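Local coordinates for protein carboxylic ester hydrolase (Aspergillus niger, PDB 7K4O) that hydrolyses ester bonds as a fungal tannase, a serine esterase that probably releases gallic acid from tannins, at residues D204-G209 against G409-F414. Residues are numbered along the deposited sequence; the frame is centred on the assembly and turned at random.
Sequences DGAIIG and GKVIHF
F414 lays its ring across G209, with G209 CA 3.6 Å from the ring centroid and 17° off the normal, a CH-pi contact with the face. The torsion responsible is chi1 of 65°, which sets CG between the backbone N and the carbonyl carbon and swings the ring over the neighbouring strand. A methyl of I207 meets the same ring at its edge, CG2 lying 4.3 Å from F414 CE1. On the other face of the sheet, V411 CG1 lies 3.8 Å from A206 O and approaches I208 CD1 more loosely, while V411 CG2 faces A206 CB at 4.4 Å. With CG anti to the backbone N (chi1 -180°), the H413 imidazole extends so that its CD2 comes 3.6 Å from I208 O; both ring nitrogens are hydrogen-bonded outside the pair, ND1 to the Y455 hydroxyl and NE2 to that of S427. Five backbone hydrogen bonds join the parallel strands, from K410 N to D204 O through F414 N to I208 O (2.9 Å). The pair lies in the central sheet of an alpha/beta-hydrolase fold, between strands 179-185 and 455-460, with helix 481-491 over I207, I412 and F414 and helix 187-196 against A206, I208 and V411.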
# COMPACT_ATOMS: atom_id res chain seq x y z
N ASP A 204 -14.49 -6.92 -9.88
CA ASP A 204 -15.20 -7.87 -9.00
C ASP A 204 -14.47 -8.03 -7.68
O ASP A 204 -15.14 -8.34 -6.65
CB ASP A 204 -15.36 -9.23 -9.69
CG ASP A 204 -16.18 -9.07 -10.98
OD1 ASP A 204 -17.38 -8.67 -10.88
OD2 ASP A 204 -15.62 -9.18 -12.10
N GLY A 205 -13.15 -7.90 -7.66
CA GLY A 205 -12.38 -8.09 -6.42
C GLY A 205 -11.15 -7.22 -6.44
O GLY A 205 -10.49 -7.12 -7.47
N ALA A 206 -10.85 -6.56 -5.32
CA ALA A 206 -9.62 -5.74 -5.21
C ALA A 206 -8.78 -6.29 -4.05
O ALA A 206 -9.31 -6.52 -2.96
CB ALA A 206 -9.97 -4.30 -4.96
N ILE A 207 -7.51 -6.51 -4.30
CA ILE A 207 -6.47 -6.95 -3.34
C ILE A 207 -5.55 -5.77 -3.07
O ILE A 207 -4.87 -5.28 -3.97
CB ILE A 207 -5.68 -8.15 -3.88
CG1 ILE A 207 -6.57 -9.34 -4.20
CG2 ILE A 207 -4.57 -8.51 -2.93
CD1 ILE A 207 -5.92 -10.27 -5.19
N ILE A 208 -5.58 -5.29 -1.84
CA ILE A 208 -4.97 -3.99 -1.44
C ILE A 208 -4.07 -4.17 -0.22
O ILE A 208 -4.60 -4.53 0.83
CB ILE A 208 -6.03 -2.93 -1.21
CG1 ILE A 208 -6.73 -2.62 -2.53
CG2 ILE A 208 -5.38 -1.68 -0.60
CD1 ILE A 208 -8.02 -1.87 -2.39
N GLY A 209 -2.79 -3.94 -0.43
CA GLY A 209 -1.83 -3.89 0.68
C GLY A 209 -1.53 -2.46 1.15
O GLY A 209 -1.33 -1.59 0.27
N GLY A 409 -19.05 -6.43 -5.30
CA GLY A 409 -17.59 -6.44 -5.19
C GLY A 409 -17.08 -6.85 -3.82
O GLY A 409 -17.75 -6.71 -2.77
N LYS A 410 -15.87 -7.37 -3.84
CA LYS A 410 -15.14 -7.88 -2.65
C LYS A 410 -13.77 -7.21 -2.53
O LYS A 410 -13.11 -6.95 -3.55
CB LYS A 410 -14.93 -9.39 -2.77
CG LYS A 410 -16.20 -10.21 -2.94
CD LYS A 410 -17.16 -10.08 -1.81
CE LYS A 410 -18.13 -11.25 -1.74
NZ LYS A 410 -19.11 -11.22 -2.85
N VAL A 411 -13.33 -6.99 -1.28
CA VAL A 411 -11.98 -6.46 -1.00
C VAL A 411 -11.29 -7.36 0.02
O VAL A 411 -11.89 -7.66 1.07
CB VAL A 411 -12.04 -5.01 -0.49
CG1 VAL A 411 -10.67 -4.50 -0.09
CG2 VAL A 411 -12.69 -4.09 -1.52
N ILE A 412 -10.04 -7.66 -0.25
CA ILE A 412 -9.05 -8.19 0.73
C ILE A 412 -8.01 -7.08 0.93
O ILE A 412 -7.36 -6.68 -0.03
CB ILE A 412 -8.38 -9.50 0.25
CG1 ILE A 412 -9.39 -10.64 0.18
CG2 ILE A 412 -7.19 -9.82 1.13
CD1 ILE A 412 -8.86 -11.87 -0.49
N HIS A 413 -7.95 -6.57 2.14
CA HIS A 413 -7.04 -5.48 2.54
C HIS A 413 -6.09 -6.04 3.60
O HIS A 413 -6.57 -6.62 4.59
CB HIS A 413 -7.92 -4.35 3.05
CG HIS A 413 -7.26 -3.11 3.51
ND1 HIS A 413 -8.02 -2.05 3.95
CD2 HIS A 413 -5.97 -2.75 3.67
CE1 HIS A 413 -7.20 -1.07 4.34
NE2 HIS A 413 -5.95 -1.46 4.19
N PHE A 414 -4.81 -5.83 3.43
CA PHE A 414 -3.82 -6.31 4.43
C PHE A 414 -2.80 -5.23 4.72
O PHE A 414 -2.58 -4.32 3.93
CB PHE A 414 -3.15 -7.61 3.98
CG PHE A 414 -2.30 -7.49 2.75
CD1 PHE A 414 -2.88 -7.54 1.49
CD2 PHE A 414 -0.92 -7.35 2.86
CE1 PHE A 414 -2.10 -7.36 0.37
CE2 PHE A 414 -0.15 -7.19 1.73
CZ PHE A 414 -0.74 -7.23 0.48